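Local structure of short chain dehydrogenase (Leptospira borgpetersenii serovar Hardjo-bovis, 6UH2) at residues Leu128-Tyr131 with Thr132-Trp136; Thr184-Leu187 with Ala188-Ala192; Ala208-Ser211 with Ser212-Gln216. The protein binds NAD+ and is probably an oxidoreductase of the short-chain dehydrogenase/reductase family, acting on CH-OH groups. All blocks are in the same frame, centred on the assembly; numbering follows the deposited sequence.

Interaction 1: residues Leu128-Tyr131 with Thr132-Trp136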
loop_
_atom_site.group_PDB
_atom_site.type_symbol
_atom_site.label_atom_id
_atom_site.label_comp_id
_atom_site.label_asym_id
_atom_site.label_seq_id
_atom_site.Cartn_x
_atom_site.Cartn_y
_atom_site.Cartn_z
ATOM N N LEU B 128 22.335 6.921 3.769
ATOM C CA LEU B 128 21.918 6.968 2.371
ATOM C C LEU B 128 20.790 7.972 2.180
ATOM O O LEU B 128 20.745 8.673 1.164
ATOM C CB LEU B 128 21.494 5.575 1.881
ATOM C CG LEU B 128 22.600 4.660 1.329
ATOM C CD1 LEU B 128 23.064 5.133 -0.046
ATOM C CD2 LEU B 128 23.794 4.601 2.285
ATOM N N SER B 129 19.871 8.057 3.145
ATOM C CA SER B 129 18.809 9.056 3.050
ATOM C C SER B 129 19.384 10.462 3.121
ATOM O O SER B 129 18.917 11.369 2.421
ATOM C CB SER B 129 17.771 8.844 4.152
ATOM O OG SER B 129 17.105 7.599 3.984
ATOM N N GLN B 130 20.434 10.652 3.920
ATOM C CA GLN B 130 20.990 11.991 4.107
ATOM C C GLN B 130 21.734 12.467 2.860
ATOM O O GLN B 130 21.553 13.610 2.417
ATOM C CB GLN B 130 21.915 12.017 5.328
ATOM C CG GLN B 130 22.509 13.411 5.597
ATOM C CD GLN B 130 23.578 13.408 6.673
ATOM O OE1 GLN B 130 24.595 12.729 6.548
ATOM N NE2 GLN B 130 23.342 14.155 7.748
ATOM N N TYR B 131 22.585 11.613 2.281
ATOM C CA TYR B 131 23.270 11.999 1.053
ATOM C C TYR B 131 22.284 12.199 -0.087
ATOM O O TYR B 131 22.444 13.112 -0.901
ATOM C CB TYR B 131 24.330 10.958 0.676
ATOM C CG TYR B 131 25.612 11.253 1.400
ATOM C CD1 TYR B 131 26.554 12.129 0.870
ATOM C CD2 TYR B 131 25.846 10.714 2.651
ATOM C CE1 TYR B 131 27.713 12.438 1.569
ATOM C CE2 TYR B 131 26.992 11.016 3.352
ATOM C CZ TYR B 131 27.923 11.873 2.814
ATOM O OH TYR B 131 29.060 12.155 3.551
ATOM N N THR B 132 21.251 11.362 -0.153
ATOM C CA THR B 132 20.277 11.470 -1.234
ATOM C C THR B 132 19.414 12.722 -1.078
ATOM O O THR B 132 19.191 13.455 -2.050
ATOM C CB THR B 132 19.419 10.200 -1.268
ATOM O OG1 THR B 132 20.273 9.076 -1.511
ATOM C CG2 THR B 132 18.418 10.278 -2.366
ATOM N N PHE B 133 18.946 12.992 0.145
ATOM C CA PHE B 133 18.191 14.216 0.416
ATOM C C PHE B 133 18.986 15.465 0.046
ATOM O O PHE B 133 18.473 16.360 -0.635
ATOM C CB PHE B 133 17.783 14.274 1.889
ATOM C CG PHE B 133 17.100 15.557 2.274
ATOM C CD1 PHE B 133 15.767 15.771 1.949
ATOM C CD2 PHE B 133 17.794 16.556 2.944
ATOM C CE1 PHE B 133 15.137 16.956 2.301
ATOM C CE2 PHE B 133 17.165 17.736 3.305
ATOM C CZ PHE B 133 15.834 17.933 2.982
ATOM N N ARG B 134 20.238 15.551 0.504
ATOM C CA ARG B 134 21.050 16.729 0.212
ATOM C C ARG B 134 21.234 16.925 -1.291
ATOM O O ARG B 134 21.157 18.055 -1.792
ATOM C CB ARG B 134 22.401 16.616 0.923
ATOM C CG ARG B 134 22.311 16.799 2.441
ATOM C CD ARG B 134 23.666 16.629 3.143
ATOM N NE ARG B 134 24.697 17.475 2.556
ATOM C CZ ARG B 134 24.998 18.700 2.976
ATOM N NH1 ARG B 134 24.349 19.238 4.001
ATOM N NH2 ARG B 134 25.955 19.388 2.367
ATOM N N LEU B 135 21.465 15.838 -2.030
ATOM C CA LEU B 135 21.680 15.960 -3.470
ATOM C C LEU B 135 20.401 16.373 -4.191
ATOM O O LEU B 135 20.429 17.256 -5.059
ATOM C CB LEU B 135 22.221 14.641 -4.026
ATOM C CG LEU B 135 22.453 14.522 -5.541
ATOM C CD1 LEU B 135 23.564 15.469 -6.035
ATOM C CD2 LEU B 135 22.751 13.066 -5.911
ATOM N N TRP B 136 19.269 15.746 -3.846
ATOM C CA TRP B 136 17.998 16.094 -4.480
ATOM C C TRP B 136 17.605 17.536 -4.190
ATOM O O TRP B 136 17.180 18.274 -5.089
ATOM C CB TRP B 136 16.900 15.157 -3.994
ATOM C CG TRP B 136 16.986 13.793 -4.558
ATOM C CD1 TRP B 136 17.745 13.381 -5.612
ATOM C CD2 TRP B 136 16.284 12.645 -4.090
ATOM N NE1 TRP B 136 17.556 12.032 -5.832
ATOM C CE2 TRP B 136 16.654 11.560 -4.916
ATOM C CE3 TRP B 136 15.367 12.429 -3.055
ATOM C CZ2 TRP B 136 16.133 10.272 -4.740
ATOM C CZ3 TRP B 136 14.858 11.143 -2.872
ATOM C CH2 TRP B 136 15.248 10.085 -3.707
#
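Thr132 turns its hydroxyl back along the helix onto the carbonyl of Leu128, one turn earlier. The OG1 to Leu128 O bond is 2.7 Å long, and the hydroxyl is the donor. Thr132 N also donates to Leu128 O, at 3.0 Å. The two donors reach this oxygen from opposite faces of the carbonyl plane. The torsion of Thr132 sets this up: OG1 sits beside the backbone N, chi1 -61°, and CG2 stands opposite the backbone N, on the carbonyl side. CG2 then rests on one face of the Trp136 ring, 3.2 Å above the plane and offset toward the rim. One short side chain thus serves two turns, its hydroxyl the earlier one and its methyl the later one. Trp136 NE1 donates to Pro91 O, outside the segments.

On another side of the helix, Arg134 folds over Gln130. Its CG lies 3.3 Å from Gln130 O, and its CD is 4.2 Å from the CG of Gln130, so the two side chains meet through their aliphatic parts. The polar end of Gln130 goes to another partner, as OE1 binds Arg74, which also holds Tyr131 OH. The i to i-4 backbone bonds of the helix run beneath, with Phe133 N on Ser129 O at 2.8 Å and Arg134 N on Gln130 O at 3.0 Å.

All these residues belong to helix 111-139, which flanks the parallel sheet of the Rossmann-type fold. Leu128 and Thr132 pack on Phe81 of helix 74-86, while Ser129 and Phe133 touch helix 171-191. The chemistry implies that the buried hydroxyl of Thr132 is satisfied within its own helix. Its polar atom is spent on a carbonyl, and its methyl can meet an aromatic face.

Interaction 2: residues Thr184-Leu187 with Ala188-Ala192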
loop_
_atom_site.group_PDB
_atom_site.type_symbol
_atom_site.label_atom_id
_atom_site.label_comp_id
_atom_site.label_asym_id
_atom_site.label_seq_id
_atom_site.Cartn_x
_atom_site.Cartn_y
_atom_site.Cartn_z
ATOM N N THR B 184 10.875 6.929 8.681
ATOM C CA THR B 184 10.097 7.154 7.467
ATOM C C THR B 184 9.102 8.290 7.651
ATOM O O THR B 184 8.981 9.175 6.791
ATOM C CB THR B 184 9.376 5.866 7.095
ATOM O OG1 THR B 184 10.341 4.838 6.848
ATOM C CG2 THR B 184 8.507 6.072 5.870
ATOM N N LYS B 185 8.363 8.268 8.766
ATOM C CA LYS B 185 7.431 9.352 9.064
ATOM C C LYS B 185 8.168 10.662 9.281
ATOM O O LYS B 185 7.728 11.717 8.810
ATOM C CB LYS B 185 6.597 9.014 10.308
ATOM C CG LYS B 185 5.820 7.696 10.215
ATOM C CD LYS B 185 5.054 7.423 11.519
ATOM C CE LYS B 185 3.995 6.344 11.345
ATOM N NZ LYS B 185 4.588 5.078 10.874
ATOM N N TYR B 186 9.285 10.622 10.008
ATOM C CA TYR B 186 10.032 11.848 10.272
ATOM C C TYR B 186 10.504 12.499 8.978
ATOM O O TYR B 186 10.313 13.708 8.762
ATOM C CB TYR B 186 11.232 11.545 11.159
ATOM C CG TYR B 186 12.046 12.777 11.503
ATOM C CD1 TYR B 186 13.049 13.244 10.639
ATOM C CD2 TYR B 186 11.819 13.468 12.686
ATOM C CE1 TYR B 186 13.804 14.368 10.956
ATOM C CE2 TYR B 186 12.579 14.592 13.019
ATOM C CZ TYR B 186 13.566 15.036 12.149
ATOM O OH TYR B 186 14.313 16.148 12.470
ATOM N N LEU B 187 11.165 11.716 8.123
ATOM C CA LEU B 187 11.740 12.290 6.918
ATOM C C LEU B 187 10.654 12.661 5.919
ATOM O O LEU B 187 10.805 13.642 5.178
ATOM C CB LEU B 187 12.736 11.317 6.297
ATOM C CG LEU B 187 13.547 11.949 5.161
ATOM C CD1 LEU B 187 14.345 13.144 5.700
ATOM C CD2 LEU B 187 14.445 10.917 4.530
ATOM N N ALA B 188 9.551 11.901 5.894
ATOM C CA ALA B 188 8.426 12.278 5.045
ATOM C C ALA B 188 7.968 13.692 5.363
ATOM O O ALA B 188 7.720 14.499 4.463
ATOM C CB ALA B 188 7.271 11.303 5.228
ATOM N N ARG B 189 7.833 14.006 6.648
ATOM C CA ARG B 189 7.400 15.349 7.006
ATOM C C ARG B 189 8.504 16.360 6.734
ATOM O O ARG B 189 8.238 17.461 6.234
ATOM C CB ARG B 189 6.973 15.394 8.475
ATOM C CG ARG B 189 6.252 16.679 8.839
ATOM C CD ARG B 189 5.648 16.615 10.228
ATOM N NE ARG B 189 4.902 17.832 10.535
ATOM C CZ ARG B 189 4.194 18.018 11.645
ATOM N NH1 ARG B 189 4.133 17.057 12.563
ATOM N NH2 ARG B 189 3.540 19.160 11.833
ATOM N N TYR B 190 9.751 15.986 7.022
ATOM C CA TYR B 190 10.878 16.904 6.852
ATOM C C TYR B 190 11.132 17.227 5.383
ATOM O O TYR B 190 11.406 18.384 5.031
ATOM C CB TYR B 190 12.128 16.298 7.489
ATOM C CG TYR B 190 13.275 17.277 7.682
ATOM C CD1 TYR B 190 13.359 18.063 8.826
ATOM C CD2 TYR B 190 14.273 17.416 6.713
ATOM C CE1 TYR B 190 14.408 18.953 9.015
ATOM C CE2 TYR B 190 15.331 18.302 6.898
ATOM C CZ TYR B 190 15.389 19.064 8.046
ATOM O OH TYR B 190 16.425 19.949 8.215
ATOM N N ALA B 191 11.065 16.216 4.513
ATOM C CA ALA B 191 11.419 16.376 3.109
ATOM C C ALA B 191 10.251 16.812 2.234
ATOM O O ALA B 191 10.477 17.177 1.074
ATOM C CB ALA B 191 11.989 15.066 2.545
ATOM N N ALA B 192 9.024 16.775 2.746
ATOM C CA ALA B 192 7.863 17.143 1.940
ATOM C C ALA B 192 7.946 18.527 1.303
ATOM O O ALA B 192 7.529 18.652 0.139
ATOM C CB ALA B 192 6.587 17.035 2.787
#
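Leu187 lies over the next turn of its helix, with CD1 4.3 Å from the CB of Tyr190 and CG 4.4 Å from the CB of Ala191. CG stands opposite the backbone N about the first torsion, chi1 -170°, so the branched end can meet both residues. The contact is loose and wholly apolar. CD1 comes up to the Tyr190 ring at an oblique slant.

Tyr186 and Tyr190 sit one turn apart and lean the same way. Their nearest ring carbons, Tyr186 CE1 and Tyr190 CD1, are 4.3 Å apart. Tyr186 OH is about as close, 4.2 Å from Tyr190 CD1. Both rings lie on the exposed side of the helix.

This is helix 171-191, one of those packed on the parallel sheet of the Rossmann-type fold. Earlier in it stand Tyr173 and Lys177, which bind NAD+; their spacing matches the YxxxK motif of the family. The inner side of the segment faces strand 197-203, where Thr184, Leu187 and Ala188 all touch Val198, and Thr184 OG1 is bonded to Ile180 O and to Asn147 ND2.

Ala188 CB lies 3.1 Å from Thr184 O. Ala191 CB, 3.2 Å from Leu187 O, is on the side of helix 111-139. Ala188 also touches Ile261 of the second subunit, as does Lys185, so part of the helix belongs to the dimer interface. The i to i-4 backbone bonds of the helix include a short one from Ala191 N to Leu187 O, 2.7 Å.

Interaction 3: residues Ala208-Ser211 with Ser212-Gln216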
loop_
_atom_site.group_PDB
_atom_site.type_symbol
_atom_site.label_atom_id
_atom_site.label_comp_id
_atom_site.label_asym_id
_atom_site.label_seq_id
_atom_site.Cartn_x
_atom_site.Cartn_y
_atom_site.Cartn_z
ATOM N N ALA B 208 12.588 -19.120 2.598
ATOM C CA ALA B 208 13.963 -19.293 2.145
ATOM C C ALA B 208 14.516 -20.651 2.566
ATOM O O ALA B 208 14.272 -21.663 1.896
ATOM C CB ALA B 208 14.849 -18.166 2.687
ATOM N N ASN B 209 15.264 -20.684 3.671
ATOM C CA ASN B 209 15.919 -21.890 4.173
ATOM C C ASN B 209 15.501 -22.211 5.604
ATOM O O ASN B 209 16.291 -22.731 6.396
ATOM C CB ASN B 209 17.439 -21.760 4.092
ATOM C CG ASN B 209 17.959 -21.930 2.686
ATOM O OD1 ASN B 209 17.596 -22.880 1.989
ATOM N ND2 ASN B 209 18.804 -21.004 2.253
ATOM N N GLN B 210 14.253 -21.910 5.957
ATOM C CA GLN B 210 13.774 -22.271 7.281
ATOM C C GLN B 210 13.419 -23.757 7.329
ATOM O O GLN B 210 13.220 -24.412 6.300
ATOM C CB GLN B 210 12.564 -21.424 7.673
ATOM C CG GLN B 210 12.789 -19.914 7.579
ATOM C CD GLN B 210 12.422 -19.342 6.219
ATOM O OE1 GLN B 210 12.362 -20.061 5.223
ATOM N NE2 GLN B 210 12.158 -18.041 6.177
ATOM N N SER B 211 13.352 -24.286 8.550
ATOM C CA SER B 211 12.972 -25.673 8.753
ATOM C C SER B 211 11.492 -25.863 8.439
ATOM O O SER B 211 10.705 -24.914 8.432
ATOM C CB SER B 211 13.257 -26.113 10.191
ATOM O OG SER B 211 12.298 -25.585 11.097
ATOM N N SER B 212 11.109 -27.119 8.195
ATOM C CA SER B 212 9.702 -27.381 7.904
ATOM C C SER B 212 8.832 -27.148 9.132
ATOM O O SER B 212 7.677 -26.728 9.001
ATOM C CB SER B 212 9.522 -28.803 7.365
ATOM O OG SER B 212 10.159 -29.759 8.190
ATOM N N ASP B 213 9.377 -27.382 10.329
ATOM C CA ASP B 213 8.641 -27.082 11.555
ATOM C C ASP B 213 8.391 -25.582 11.696
ATOM O O ASP B 213 7.284 -25.153 12.041
ATOM C CB ASP B 213 9.407 -27.614 12.765
ATOM C CG ASP B 213 8.606 -27.518 14.049
ATOM O OD1 ASP B 213 7.747 -28.396 14.279
ATOM O OD2 ASP B 213 8.828 -26.563 14.826
ATOM N N PHE B 214 9.419 -24.768 11.449
ATOM C CA PHE B 214 9.234 -23.324 11.499
ATOM C C PHE B 214 8.132 -22.887 10.542
ATOM O O PHE B 214 7.236 -22.117 10.917
ATOM C CB PHE B 214 10.538 -22.599 11.164
ATOM C CG PHE B 214 10.376 -21.107 11.056
ATOM C CD1 PHE B 214 9.959 -20.514 9.869
ATOM C CD2 PHE B 214 10.613 -20.297 12.151
ATOM C CE1 PHE B 214 9.789 -19.146 9.777
ATOM C CE2 PHE B 214 10.450 -18.924 12.061
ATOM C CZ PHE B 214 10.036 -18.349 10.876
ATOM N N ILE B 215 8.194 -23.359 9.293
ATOM C CA ILE B 215 7.233 -22.928 8.278
ATOM C C ILE B 215 5.812 -23.291 8.692
ATOM O O ILE B 215 4.879 -22.494 8.521
ATOM C CB ILE B 215 7.597 -23.521 6.904
ATOM C CG1 ILE B 215 9.008 -23.099 6.500
ATOM C CG2 ILE B 215 6.621 -23.031 5.831
ATOM C CD1 ILE B 215 9.502 -23.755 5.222
ATOM N N GLN B 216 5.618 -24.488 9.251
ATOM C CA GLN B 216 4.285 -24.871 9.712
ATOM C C GLN B 216 3.784 -23.921 10.798
ATOM O O GLN B 216 2.648 -23.431 10.735
ATOM C CB GLN B 216 4.297 -26.317 10.213
#
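The Phe214 ring and the side-chain amide of Gln210 have nearly parallel planes, 8° apart, but the aliphatic part of Gln210 makes the contact. CB of Gln210 is 3.5 Å from Phe214 CD1, and its CG is 3.8 Å from Phe214 CE1. CB meets the ring obliquely. Tyr162 and Met227 also touch the Phe214 side chain.

Gln210 bends sharply at its second torsion, chi2 91°. This turns the amide back along the loop, where OE1 accepts from Ala208 N at 2.8 Å and NE2 bonds to Ile206 O. The amide is gripped at both ends by backbone.

Ser211 is the N-cap of helix 212-220: its OG accepts from Phe214 N over 3.0 Å, with an N-H...O angle of 166°. Its carbonyl O accepts from Ile215 N at 3.1 Å, and CG1 of Ile215 packs against that same oxygen.

The side chain of Gln210 is about 5 Å from the bound NAD, near Ile206, which binds it. The serine cap lies in the region after strand 197-203 that often carries the substrate-binding loop in short-chain dehydrogenases.

Overall arrangement
Interactions 1 and 2 are partly buried turns within two neighbouring helices, 111-139 and 171-191. They touch each other: Phe133 CE1 packs on Ala191 CB at 3.7 Å, and Ser129 CB on Leu187 CD2 at 3.9 Å. Interaction 3 is a surface contact on the opposite side of the chain's centre, with its centre about 39 Å from that of interaction 1 and about 37 Å from that of interaction 2. Interaction 1 adds a threonine hydroxyl bond to the backbone bonds of the helix. Interaction 2 is apolar beyond its backbone and reaches the second subunit. Interaction 3, near the cofactor, caps a helix with a serine hydroxyl and ties the preceding loop with a glutamine amide.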